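PDB 2YZV: ADP-ribosylglycohydrolase from Thermus thermophilus, which belongs to the ADP-ribosylglycohydrolase family, an all-helical fold, and holds two magnesium ions in this model. Local coordinates for residues G17-D22 with R278-R283; S68-G73 with A290-R295; L188-F193 with R204-G209; G209-P214 with F232-D237; R236-G241 with Q261-Y266. All coordinates share one frame; numbering follows the deposited sequence.

Interaction 1 (G17-D22 with R278-R283); sequences GLAVGD and RALHLR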
# COMPACT_ATOMS: atom_id res chain seq x y z
N GLY A 17 -4.08 7.48 -4.06
CA GLY A 17 -3.28 6.71 -5.01
C GLY A 17 -3.37 5.22 -4.72
O GLY A 17 -3.35 4.40 -5.64
N LEU A 18 -3.45 4.88 -3.44
CA LEU A 18 -3.56 3.49 -3.02
C LEU A 18 -4.82 2.88 -3.65
O LEU A 18 -4.75 1.83 -4.29
CB LEU A 18 -3.65 3.42 -1.49
CG LEU A 18 -3.65 2.07 -0.76
CD1 LEU A 18 -3.49 2.34 0.73
CD2 LEU A 18 -4.93 1.29 -1.02
N ALA A 19 -5.95 3.55 -3.48
CA ALA A 19 -7.22 3.08 -4.01
C ALA A 19 -7.27 3.08 -5.54
O ALA A 19 -7.85 2.19 -6.15
CB ALA A 19 -8.37 3.92 -3.45
N VAL A 20 -6.68 4.10 -6.14
CA VAL A 20 -6.64 4.19 -7.60
C VAL A 20 -5.87 2.99 -8.15
O VAL A 20 -6.31 2.35 -9.10
CB VAL A 20 -5.96 5.51 -8.05
CG1 VAL A 20 -5.59 5.44 -9.52
CG2 VAL A 20 -6.90 6.69 -7.79
N GLY A 21 -4.73 2.68 -7.53
CA GLY A 21 -3.93 1.55 -7.98
C GLY A 21 -4.64 0.22 -7.79
O GLY A 21 -4.54 -0.67 -8.63
N ASP A 22 -5.35 0.08 -6.67
CA ASP A 22 -6.09 -1.14 -6.36
C ASP A 22 -7.18 -1.33 -7.42
O ASP A 22 -7.30 -2.40 -8.02
CB ASP A 22 -6.69 -1.01 -4.95
CG ASP A 22 -7.45 -2.25 -4.49
OD1 ASP A 22 -7.41 -3.29 -5.18
OD2 ASP A 22 -8.09 -2.19 -3.42
N ARG A 278 -12.19 10.89 -10.41
CA ARG A 278 -13.62 11.10 -10.53
C ARG A 278 -14.42 9.80 -10.58
O ARG A 278 -15.58 9.77 -10.19
CB ARG A 278 -13.95 11.95 -11.76
CG ARG A 278 -13.65 13.44 -11.58
CD ARG A 278 -14.20 14.25 -12.74
NE ARG A 278 -13.39 14.11 -13.95
CZ ARG A 278 -12.20 14.68 -14.12
NH1 ARG A 278 -11.68 15.43 -13.17
NH2 ARG A 278 -11.54 14.50 -15.26
N ALA A 279 -13.78 8.74 -11.06
CA ALA A 279 -14.44 7.44 -11.18
C ALA A 279 -14.28 6.59 -9.92
O ALA A 279 -14.97 5.59 -9.75
CB ALA A 279 -13.87 6.69 -12.38
N LEU A 280 -13.37 7.00 -9.05
CA LEU A 280 -13.06 6.27 -7.82
C LEU A 280 -14.18 6.18 -6.77
O LEU A 280 -14.72 7.20 -6.34
CB LEU A 280 -11.82 6.88 -7.17
CG LEU A 280 -11.19 6.12 -5.99
CD1 LEU A 280 -10.62 4.80 -6.48
CD2 LEU A 280 -10.09 6.98 -5.38
N HIS A 281 -14.50 4.96 -6.36
CA HIS A 281 -15.54 4.74 -5.36
C HIS A 281 -15.10 5.30 -4.00
O HIS A 281 -13.98 5.05 -3.55
CB HIS A 281 -15.81 3.23 -5.23
CG HIS A 281 -16.97 2.91 -4.33
ND1 HIS A 281 -17.04 1.73 -3.61
CD2 HIS A 281 -18.10 3.59 -4.05
CE1 HIS A 281 -18.17 1.71 -2.92
NE2 HIS A 281 -18.83 2.83 -3.17
N LEU A 282 -15.99 6.06 -3.37
CA LEU A 282 -15.73 6.68 -2.06
C LEU A 282 -14.56 7.66 -2.06
O LEU A 282 -13.86 7.81 -1.05
CB LEU A 282 -15.50 5.60 -1.00
CG LEU A 282 -16.62 4.56 -0.84
CD1 LEU A 282 -16.31 3.67 0.35
CD2 LEU A 282 -17.95 5.27 -0.64
N ARG A 283 -14.35 8.32 -3.19
CA ARG A 283 -13.29 9.31 -3.34
C ARG A 283 -13.33 10.35 -2.21
O ARG A 283 -12.34 10.59 -1.53
CB ARG A 283 -13.47 10.02 -4.68
CG ARG A 283 -12.51 11.17 -4.93
CD ARG A 283 -13.06 12.04 -6.05
NE ARG A 283 -12.15 13.10 -6.44
CZ ARG A 283 -12.42 13.99 -7.39
NH1 ARG A 283 -13.57 13.94 -8.04
NH2 ARG A 283 -11.53 14.93 -7.70

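Interaction 2 (S68-G73 with A290-R295); sequences SLLQRG and ALALYR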
# COMPACT_ATOMS: atom_id res chain seq x y z
N SER A 68 -9.61 3.21 12.38
CA SER A 68 -9.11 2.77 13.68
C SER A 68 -8.13 3.79 14.27
O SER A 68 -8.22 4.13 15.45
CB SER A 68 -8.41 1.41 13.55
OG SER A 68 -8.00 0.91 14.81
N LEU A 69 -7.21 4.27 13.44
CA LEU A 69 -6.22 5.25 13.89
C LEU A 69 -6.86 6.55 14.35
O LEU A 69 -6.46 7.13 15.36
CB LEU A 69 -5.22 5.54 12.76
CG LEU A 69 -4.33 4.37 12.34
CD1 LEU A 69 -3.56 4.71 11.07
CD2 LEU A 69 -3.37 4.03 13.47
N LEU A 70 -7.86 7.01 13.61
CA LEU A 70 -8.54 8.25 13.95
C LEU A 70 -9.40 8.14 15.20
O LEU A 70 -9.57 9.12 15.92
CB LEU A 70 -9.40 8.72 12.77
CG LEU A 70 -8.63 9.17 11.52
CD1 LEU A 70 -9.61 9.42 10.38
CD2 LEU A 70 -7.84 10.44 11.84
N GLN A 71 -9.94 6.95 15.46
CA GLN A 71 -10.80 6.77 16.62
C GLN A 71 -10.08 6.38 17.91
O GLN A 71 -10.60 6.61 19.00
CB GLN A 71 -11.89 5.74 16.32
CG GLN A 71 -13.05 5.78 17.31
CD GLN A 71 -14.05 4.66 17.10
OE1 GLN A 71 -13.75 3.49 17.36
NE2 GLN A 71 -15.24 5.00 16.62
N ARG A 72 -8.90 5.79 17.80
CA ARG A 72 -8.18 5.40 19.02
C ARG A 72 -6.68 5.22 18.90
O ARG A 72 -6.10 4.36 19.55
CB ARG A 72 -8.81 4.14 19.59
CG ARG A 72 -9.01 3.02 18.59
CD ARG A 72 -10.35 2.35 18.81
NE ARG A 72 -10.49 1.83 20.16
CZ ARG A 72 -11.59 1.23 20.63
NH1 ARG A 72 -12.65 1.08 19.84
NH2 ARG A 72 -11.62 0.78 21.87
N GLY A 73 -6.05 6.06 18.08
CA GLY A 73 -4.61 5.98 17.91
C GLY A 73 -4.16 4.62 17.42
O GLY A 73 -4.91 3.95 16.70
N ALA A 290 -7.91 11.09 4.73
CA ALA A 290 -6.51 11.47 4.53
C ALA A 290 -6.20 12.79 5.23
O ALA A 290 -5.16 12.92 5.89
CB ALA A 290 -6.20 11.59 3.04
N LEU A 291 -7.09 13.76 5.09
CA LEU A 291 -6.89 15.05 5.73
C LEU A 291 -6.95 14.93 7.25
O LEU A 291 -6.17 15.56 7.96
CB LEU A 291 -7.94 16.06 5.24
CG LEU A 291 -7.73 16.55 3.80
CD1 LEU A 291 -8.90 17.44 3.38
CD2 LEU A 291 -6.42 17.32 3.71
N ALA A 292 -7.88 14.11 7.74
CA ALA A 292 -8.01 13.91 9.19
C ALA A 292 -6.75 13.27 9.75
O ALA A 292 -6.24 13.68 10.80
CB ALA A 292 -9.22 13.03 9.48
N LEU A 293 -6.23 12.27 9.05
CA LEU A 293 -5.01 11.60 9.49
C LEU A 293 -3.82 12.55 9.48
O LEU A 293 -2.99 12.52 10.39
CB LEU A 293 -4.73 10.38 8.59
CG LEU A 293 -5.74 9.23 8.69
CD1 LEU A 293 -5.57 8.30 7.50
CD2 LEU A 293 -5.55 8.48 10.00
N TYR A 294 -3.73 13.39 8.45
CA TYR A 294 -2.64 14.34 8.36
C TYR A 294 -2.69 15.35 9.50
O TYR A 294 -1.66 15.66 10.11
CB TYR A 294 -2.68 15.05 7.00
CG TYR A 294 -1.60 16.10 6.81
CD1 TYR A 294 -0.28 15.85 7.19
CD2 TYR A 294 -1.90 17.34 6.25
CE1 TYR A 294 0.71 16.81 7.01
CE2 TYR A 294 -0.92 18.30 6.06
CZ TYR A 294 0.39 18.03 6.44
OH TYR A 294 1.36 18.99 6.27
N ARG A 295 -3.88 15.86 9.80
CA ARG A 295 -4.04 16.82 10.88
C ARG A 295 -3.62 16.17 12.20
O ARG A 295 -3.11 16.83 13.10
CB ARG A 295 -5.49 17.29 10.97
CG ARG A 295 -6.04 17.83 9.66
CD ARG A 295 -7.54 18.09 9.75
NE ARG A 295 -7.85 19.34 10.43
CZ ARG A 295 -7.62 20.55 9.91
NH1 ARG A 295 -7.07 20.66 8.71
NH2 ARG A 295 -7.93 21.64 10.60

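Interaction 3 (L188-F193 with R204-G209); sequences LALEPF and RVVEGG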
# COMPACT_ATOMS: atom_id res chain seq x y z
N LEU A 188 14.95 5.68 -4.03
CA LEU A 188 15.44 4.44 -4.62
C LEU A 188 16.78 3.97 -4.05
O LEU A 188 17.08 2.78 -4.07
CB LEU A 188 15.54 4.59 -6.14
CG LEU A 188 14.22 4.92 -6.83
CD1 LEU A 188 14.46 5.17 -8.31
CD2 LEU A 188 13.23 3.77 -6.62
N ALA A 189 17.57 4.89 -3.52
CA ALA A 189 18.87 4.53 -2.95
C ALA A 189 18.70 3.74 -1.65
O ALA A 189 19.58 2.98 -1.27
CB ALA A 189 19.72 5.77 -2.73
N LEU A 190 17.57 3.95 -0.96
CA LEU A 190 17.28 3.22 0.27
C LEU A 190 18.49 3.14 1.20
O LEU A 190 18.74 2.11 1.82
CB LEU A 190 16.82 1.80 -0.09
CG LEU A 190 15.50 1.72 -0.86
CD1 LEU A 190 15.40 0.44 -1.68
CD2 LEU A 190 14.35 1.82 0.14
N GLU A 191 19.21 4.25 1.30
CA GLU A 191 20.43 4.31 2.10
C GLU A 191 20.43 3.68 3.50
O GLU A 191 21.33 2.92 3.84
CB GLU A 191 20.91 5.76 2.19
CG GLU A 191 22.30 5.93 2.76
CD GLU A 191 22.85 7.32 2.56
OE1 GLU A 191 22.22 8.29 3.05
OE2 GLU A 191 23.91 7.46 1.91
N PRO A 192 19.41 3.98 4.33
CA PRO A 192 19.41 3.38 5.67
C PRO A 192 19.28 1.86 5.72
O PRO A 192 19.50 1.24 6.76
CB PRO A 192 18.24 4.09 6.36
CG PRO A 192 17.32 4.38 5.22
CD PRO A 192 18.26 4.87 4.15
N PHE A 193 18.93 1.25 4.59
CA PHE A 193 18.77 -0.20 4.53
C PHE A 193 19.95 -0.90 3.87
O PHE A 193 20.03 -2.13 3.87
CB PHE A 193 17.46 -0.53 3.81
CG PHE A 193 16.25 -0.01 4.51
CD1 PHE A 193 15.79 -0.62 5.67
CD2 PHE A 193 15.59 1.12 4.04
CE1 PHE A 193 14.69 -0.10 6.37
CE2 PHE A 193 14.50 1.65 4.73
CZ PHE A 193 14.05 1.04 5.89
N ARG A 204 18.22 -8.35 -1.56
CA ARG A 204 18.43 -8.26 -2.99
C ARG A 204 17.63 -7.12 -3.61
O ARG A 204 18.06 -6.50 -4.58
CB ARG A 204 18.08 -9.58 -3.69
CG ARG A 204 19.31 -10.44 -4.00
CD ARG A 204 18.97 -11.69 -4.79
NE ARG A 204 18.31 -12.71 -3.98
CZ ARG A 204 18.92 -13.45 -3.06
NH1 ARG A 204 20.21 -13.28 -2.80
NH2 ARG A 204 18.23 -14.35 -2.38
N VAL A 205 16.45 -6.84 -3.04
CA VAL A 205 15.63 -5.75 -3.56
C VAL A 205 16.30 -4.41 -3.26
O VAL A 205 16.51 -3.59 -4.16
CB VAL A 205 14.21 -5.76 -2.94
CG1 VAL A 205 13.45 -4.50 -3.33
CG2 VAL A 205 13.46 -7.00 -3.41
N VAL A 206 16.63 -4.20 -1.99
CA VAL A 206 17.26 -2.96 -1.56
C VAL A 206 18.56 -2.67 -2.29
O VAL A 206 18.91 -1.51 -2.53
CB VAL A 206 17.52 -2.99 -0.03
CG1 VAL A 206 18.28 -1.74 0.40
CG2 VAL A 206 16.19 -3.07 0.71
N GLU A 207 19.29 -3.72 -2.66
CA GLU A 207 20.56 -3.55 -3.36
C GLU A 207 20.45 -3.38 -4.87
O GLU A 207 21.46 -3.44 -5.58
CB GLU A 207 21.49 -4.71 -3.02
CG GLU A 207 21.93 -4.69 -1.56
CD GLU A 207 22.87 -5.82 -1.21
OE1 GLU A 207 23.40 -5.82 -0.08
OE2 GLU A 207 23.08 -6.71 -2.06
N GLY A 208 19.24 -3.16 -5.37
CA GLY A 208 19.07 -2.94 -6.80
C GLY A 208 18.27 -3.95 -7.60
O GLY A 208 18.21 -3.87 -8.83
N GLY A 209 17.66 -4.92 -6.92
CA GLY A 209 16.88 -5.91 -7.64
C GLY A 209 15.71 -5.30 -8.41
O GLY A 209 15.30 -5.82 -9.44
O HOH W 1 19.11 0.82 -4.08

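Interaction 4 (G209-P214 with F232-D237); sequences GFWEAP and FARGRD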
# COMPACT_ATOMS: atom_id res chain seq x y z
N GLY A 209 17.66 -4.92 -6.92
CA GLY A 209 16.88 -5.91 -7.64
C GLY A 209 15.71 -5.30 -8.41
O GLY A 209 15.30 -5.82 -9.44
N PHE A 210 15.20 -4.18 -7.91
CA PHE A 210 14.06 -3.51 -8.53
C PHE A 210 14.33 -2.81 -9.86
O PHE A 210 13.40 -2.39 -10.55
CB PHE A 210 13.46 -2.51 -7.54
CG PHE A 210 14.39 -1.40 -7.15
CD1 PHE A 210 14.55 -0.29 -7.96
CD2 PHE A 210 15.14 -1.49 -5.98
CE1 PHE A 210 15.43 0.74 -7.62
CE2 PHE A 210 16.04 -0.47 -5.62
CZ PHE A 210 16.18 0.65 -6.45
N TRP A 211 15.60 -2.66 -10.24
CA TRP A 211 15.91 -1.98 -11.50
C TRP A 211 15.48 -2.82 -12.71
O TRP A 211 15.31 -2.30 -13.82
CB TRP A 211 17.41 -1.67 -11.60
CG TRP A 211 17.93 -0.69 -10.56
CD1 TRP A 211 18.89 -0.94 -9.62
CD2 TRP A 211 17.56 0.69 -10.41
NE1 TRP A 211 19.15 0.20 -8.90
CE2 TRP A 211 18.35 1.22 -9.36
CE3 TRP A 211 16.65 1.54 -11.06
CZ2 TRP A 211 18.26 2.55 -8.94
CZ3 TRP A 211 16.56 2.87 -10.64
CH2 TRP A 211 17.36 3.36 -9.59
N GLU A 212 15.29 -4.12 -12.50
CA GLU A 212 14.87 -5.00 -13.58
C GLU A 212 13.36 -5.17 -13.56
O GLU A 212 12.76 -5.29 -12.50
CB GLU A 212 15.54 -6.37 -13.45
CG GLU A 212 15.23 -7.28 -14.62
CD GLU A 212 15.71 -6.70 -15.94
OE1 GLU A 212 16.94 -6.62 -16.13
OE2 GLU A 212 14.86 -6.32 -16.77
N ALA A 213 12.75 -5.19 -14.74
CA ALA A 213 11.31 -5.36 -14.84
C ALA A 213 10.91 -6.76 -14.40
O ALA A 213 11.53 -7.74 -14.78
CB ALA A 213 10.85 -5.12 -16.28
N PRO A 214 9.86 -6.86 -13.56
CA PRO A 214 9.39 -8.16 -13.08
C PRO A 214 8.74 -8.94 -14.22
O PRO A 214 8.28 -8.35 -15.20
CB PRO A 214 8.36 -7.79 -12.01
CG PRO A 214 8.81 -6.44 -11.55
CD PRO A 214 9.18 -5.77 -12.85
N PHE A 232 7.97 2.79 -10.21
CA PHE A 232 8.24 4.15 -9.76
C PHE A 232 9.51 4.67 -10.43
O PHE A 232 9.57 5.82 -10.87
CB PHE A 232 8.38 4.16 -8.23
CG PHE A 232 8.64 5.53 -7.65
CD1 PHE A 232 7.77 6.59 -7.89
CD2 PHE A 232 9.74 5.74 -6.82
CE1 PHE A 232 8.00 7.85 -7.32
CE2 PHE A 232 9.98 6.99 -6.24
CZ PHE A 232 9.10 8.04 -6.49
N ALA A 233 10.52 3.82 -10.52
CA ALA A 233 11.79 4.21 -11.13
C ALA A 233 11.66 4.51 -12.62
O ALA A 233 12.25 5.48 -13.12
CB ALA A 233 12.83 3.12 -10.91
N ARG A 234 10.89 3.70 -13.34
CA ARG A 234 10.74 3.89 -14.78
C ARG A 234 9.66 4.87 -15.21
O ARG A 234 9.76 5.47 -16.28
CB ARG A 234 10.51 2.54 -15.46
CG ARG A 234 11.59 1.50 -15.18
CD ARG A 234 12.99 2.04 -15.45
NE ARG A 234 14.00 1.05 -15.11
CZ ARG A 234 15.25 1.34 -14.77
NH1 ARG A 234 15.65 2.61 -14.72
NH2 ARG A 234 16.10 0.37 -14.44
N GLY A 235 8.62 5.03 -14.39
CA GLY A 235 7.56 5.96 -14.74
C GLY A 235 8.02 7.39 -14.56
O GLY A 235 8.64 7.72 -13.56
N ARG A 236 7.72 8.24 -15.54
CA ARG A 236 8.12 9.65 -15.48
C ARG A 236 7.08 10.51 -14.76
O ARG A 236 7.36 11.64 -14.37
CB ARG A 236 8.37 10.18 -16.89
CG ARG A 236 9.61 9.57 -17.53
CD ARG A 236 9.67 9.86 -19.02
NE ARG A 236 8.64 9.14 -19.75
CZ ARG A 236 8.40 9.28 -21.05
NH1 ARG A 236 9.13 10.12 -21.77
NH2 ARG A 236 7.44 8.57 -21.63
N ASP A 237 5.89 9.95 -14.59
CA ASP A 237 4.81 10.63 -13.87
C ASP A 237 3.92 9.56 -13.25
O ASP A 237 4.13 8.37 -13.48
CB ASP A 237 4.00 11.54 -14.81
CG ASP A 237 3.53 10.84 -16.06
OD1 ASP A 237 2.91 9.76 -15.96
OD2 ASP A 237 3.77 11.37 -17.17
O HOH W 2 13.83 -1.72 -16.31

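Interaction 5 (R236-G241 with Q261-Y266); sequences RDFEEG and QLAGAY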
# COMPACT_ATOMS: atom_id res chain seq x y z
N ARG A 236 7.72 8.24 -15.54
CA ARG A 236 8.12 9.65 -15.48
C ARG A 236 7.08 10.51 -14.76
O ARG A 236 7.36 11.64 -14.37
CB ARG A 236 8.37 10.18 -16.89
CG ARG A 236 9.61 9.57 -17.53
CD ARG A 236 9.67 9.86 -19.02
NE ARG A 236 8.64 9.14 -19.75
CZ ARG A 236 8.40 9.28 -21.05
NH1 ARG A 236 9.13 10.12 -21.77
NH2 ARG A 236 7.44 8.57 -21.63
N ASP A 237 5.89 9.95 -14.59
CA ASP A 237 4.81 10.63 -13.87
C ASP A 237 3.92 9.56 -13.25
O ASP A 237 4.13 8.37 -13.48
CB ASP A 237 4.00 11.54 -14.81
CG ASP A 237 3.53 10.84 -16.06
OD1 ASP A 237 2.91 9.76 -15.96
OD2 ASP A 237 3.77 11.37 -17.17
N PHE A 238 2.95 9.97 -12.46
CA PHE A 238 2.06 9.02 -11.79
C PHE A 238 1.40 8.04 -12.77
O PHE A 238 1.46 6.82 -12.59
CB PHE A 238 0.97 9.75 -11.01
CG PHE A 238 0.15 8.85 -10.14
CD1 PHE A 238 0.48 8.66 -8.81
CD2 PHE A 238 -0.96 8.18 -10.67
CE1 PHE A 238 -0.27 7.81 -8.00
CE2 PHE A 238 -1.72 7.33 -9.87
CZ PHE A 238 -1.37 7.14 -8.53
N GLU A 239 0.77 8.59 -13.80
CA GLU A 239 0.08 7.79 -14.79
C GLU A 239 0.96 6.74 -15.47
O GLU A 239 0.60 5.56 -15.53
CB GLU A 239 -0.55 8.70 -15.85
CG GLU A 239 -1.42 7.97 -16.86
CD GLU A 239 -2.13 8.92 -17.81
OE1 GLU A 239 -2.97 8.45 -18.60
OE2 GLU A 239 -1.85 10.13 -17.76
N GLU A 240 2.11 7.16 -15.98
CA GLU A 240 2.99 6.22 -16.67
C GLU A 240 3.47 5.09 -15.76
O GLU A 240 3.48 3.93 -16.16
CB GLU A 240 4.20 6.95 -17.26
CG GLU A 240 5.13 6.03 -18.03
CD GLU A 240 6.21 6.77 -18.79
OE1 GLU A 240 6.92 7.59 -18.18
OE2 GLU A 240 6.34 6.52 -20.01
N GLY A 241 3.85 5.44 -14.53
CA GLY A 241 4.31 4.43 -13.59
C GLY A 241 3.18 3.49 -13.21
O GLY A 241 3.39 2.29 -13.07
N GLN A 261 0.59 4.32 -3.46
CA GLN A 261 0.93 4.99 -2.21
C GLN A 261 2.22 5.78 -2.34
O GLN A 261 2.28 6.95 -1.95
CB GLN A 261 1.11 3.96 -1.10
CG GLN A 261 -0.17 3.25 -0.70
CD GLN A 261 0.10 2.12 0.25
OE1 GLN A 261 0.47 2.32 1.41
NE2 GLN A 261 -0.06 0.90 -0.24
N LEU A 262 3.25 5.15 -2.88
CA LEU A 262 4.54 5.80 -3.04
C LEU A 262 4.50 6.92 -4.05
O LEU A 262 4.95 8.03 -3.77
CB LEU A 262 5.61 4.77 -3.44
CG LEU A 262 7.03 5.30 -3.70
CD1 LEU A 262 7.56 6.03 -2.47
CD2 LEU A 262 7.94 4.13 -4.06
N ALA A 263 3.97 6.63 -5.24
CA ALA A 263 3.88 7.64 -6.29
C ALA A 263 2.90 8.74 -5.91
O ALA A 263 3.07 9.90 -6.31
CB ALA A 263 3.47 6.97 -7.61
N GLY A 264 1.87 8.40 -5.14
CA GLY A 264 0.90 9.40 -4.73
C GLY A 264 1.54 10.40 -3.79
O GLY A 264 1.30 11.61 -3.88
N ALA A 265 2.36 9.90 -2.87
CA ALA A 265 3.05 10.78 -1.92
C ALA A 265 4.11 11.61 -2.63
O ALA A 265 4.36 12.77 -2.28
CB ALA A 265 3.71 9.94 -0.83
N TYR A 266 4.74 11.02 -3.64
CA TYR A 266 5.79 11.68 -4.40
C TYR A 266 5.29 12.75 -5.37
O TYR A 266 5.79 13.88 -5.38
CB TYR A 266 6.61 10.65 -5.17
CG TYR A 266 7.78 11.24 -5.92
CD1 TYR A 266 8.91 11.69 -5.24
CD2 TYR A 266 7.75 11.36 -7.31
CE1 TYR A 266 9.98 12.25 -5.92
CE2 TYR A 266 8.82 11.92 -8.00
CZ TYR A 266 9.93 12.37 -7.30
OH TYR A 266 10.99 12.93 -7.98

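Interaction 1 (G17-D22 with R278-R283)
In the all-helical ADP-ribosylglycohydrolase fold, L280, in the loop after helix 274-279, packs on the buried residues A19 and V20 of helix 4-26. The contact is apolar, and no hydrogen bond crosses it. Both methyls of L280 do the touching. CD1 of L280 comes to 3.8 Å from the backbone O of A19 and also meets the A19 methyl. CD2 of L280 lies 4.0 Å from CB of A19, so the alanine sits against both ends of the leucine fork. The same CD2 is 4.0 Å from CG2 of V20. The CB of L280 points toward helix 4-26 and its CG stands anti to the backbone N (chi1 -170°); with this shape both methyls reach the helix. The side chains of V20 and L280 cross at about a right angle. V20 offers the methyl that lies beside its backbone N. L280 also opens a type II turn that runs to R283, where helix 283-298 begins. H281 O accepts from NE1 of W55, which also packs on L280, and the H281 ring stacks on F54. Further along helix 4-26, D22 is hydrogen-bonded to T56 and T59; T56 is a ligand of one magnesium ion. Helix 57-72 touches A19 through T59, while W276 and L277 of helix 274-279 pack on V20.

Interaction 2 (S68-G73 with A290-R295)
L70 and L293 meet with their side chains crossed at about a right angle, where helix 57-72 packs on helix 283-298 in this all-helical fold. The axes of the two segments approach to 10.2 Å, with a crossing angle of 47°. CB of L70 points toward the other helix. Its CG lies 3.5 Å from CD2 of L293, and its own CD2 is equally near that methyl. So one L293 methyl is pressed against the branch point of L70. The CB of L293 does not aim straight at helix 57-72, but the chain then bends in. Its CG lies beside the backbone N (chi1 -67°), and this brings CD2 across the gap. L69, the residue before L70, adds its CB at 4.0 Å from the same CD2 of L293. All of these contacts are apolar, and no hydrogen bond crosses between the segments. The deeper side is covered by helix 135-141, through Y141 on L69 and through L139 and A140 on L293. F15 of helix 4-26 also touches L293. L289 and M296 extend the patch around L70. At the partly exposed rim, CB of A292 faces both methyls of L70, 3.7 Å from CD1 and 3.8 Å from CD2.

Interaction 3 (L188-F193 with R204-G209)
L190 and V206 face each other where two helices end, their CA atoms 6.4 Å apart. L190 leaves helix 184-189 with positive phi, and a 3-10 turn follows through F193. Helix 200-209 closes in a Schellman motif: G209 N bonds to R204 O and G208 N to V205 O, with G208 as the C-prime residue. V206 carries the apolar contact. Its CG1 lies 3.7 Å from CB of F193 and 3.9 Å from CB of L190. This methyl is anti to the backbone N (chi1 175°) and reaches the stems of both side chains. CD1 of L190 reaches to 3.9 Å from CA of V206. The F193 ring leads away, to an edge-to-face meeting with W173 of helix 162-179. V170 of that helix touches both L190 and F193. One water bridges the two helix ends, donating to L188 O and to V206 O, each at 2.8 Å. It thus satisfies two carbonyls near helix ends, and the polar link runs beside an otherwise apolar joint.

Interaction 4 (G209-P214 with F232-D237)
W211 takes a hydrogen bond on its backbone O from NH2 of R234, at 2.9 Å and with an N-H...O angle of 159°. The bond lies in the carbonyl plane, on a lone pair, and near the plane of the guanidinium. A water makes a second link: it donates to W211 O and accepts from NE of R234. The carbonyl therefore receives two donors, the arginine and the water. The ring of W211 joins in. Its CE3 is 3.6 Å from NH2 of R234, with ring and guanidinium planes 35° apart. The approach is oblique, and the two side chains cross at about a right angle. Next to it, CZ3 of W211 rests 3.7 Å from the methyl of A233. A bend at chi2 (-51°) brings the guanidinium of R234 to W211. F210 lies behind the indole, its CE1 3.3 Å above the plane and over the ring centre. W211 lies within a type I turn from G209 to E212, whose closing bond is weak, and A213 N bonds to OE2 of E212. L188 of helix 184-189 packs on F210, W211 and A233, so the turn and the end of helix 221-234 share one neighbour. The contact is at the surface. There a charged side chain is tied to a backbone acceptor, directly and through water, while its guanidinium also lies by the indole.

Interaction 5 (R236-G241 with Q261-Y266)
F238 lays the edge of its ring against the helix 252-267 backbone at A263 and G264. CE1 of F238 is 3.6 Å from G264 N, which lies near the ring plane. CD1 of F238 comes equally near CB of A263, obliquely. With CG anti to the backbone N (chi1 -172°), the ring swings across to the other helix. G264 has no side chain, and its CA comes to 3.8 Å from CE1 of F238. I272 and P273 also touch this buried ring, and F238 O accepts from the hydroxyl of Y259. The contact carries no hydrogen bond between the segments; the polar bonds lie at the start of helix 238-246. D237 is the N-cap, and its OD1 accepts from E240 N at 2.7 Å, nearly along the C-O bond. R236 grips E240 side-on: NE bonds to OE1 of E240 with an angle of 170°, and NH2 bonds to OE2. E240 OE1 also accepts a hydrogen bond from R236 N, on its anti lone pair, while NE uses the syn one. Three bonds thus fix the carboxylate. This probably keeps E240 ionised. These bonds lie where the chain passes from helix 221-234 to helix 238-246. Together these are an aspartate N-cap and an arginine-glutamate salt bridge at a helix start, with an aromatic ring edge against the A263-G264 step of the neighbouring helix in this all-helical fold.

From the N terminus, helix 4-26 opens interaction 1, which closes only at the loop after helix 274-279. Helix 57-72 then opens interaction 2, which closes on helix 283-298. Their segments alternate, so these two long loops cross. They tie the first two helices to the C-terminal end of the chain. Interactions 3, 4 and 5 nest inside both. Interaction 3 joins the ends of helices 184-189 and 200-209. Interaction 4 shares G209 with it and joins the following loop to the end of helix 221-234. Interaction 5 begins where 4 ends, sharing R236 and D237, and joins the start of helix 238-246 to helix 252-267. It touches interaction 1: Q261 packs on L18, and F238 on G17.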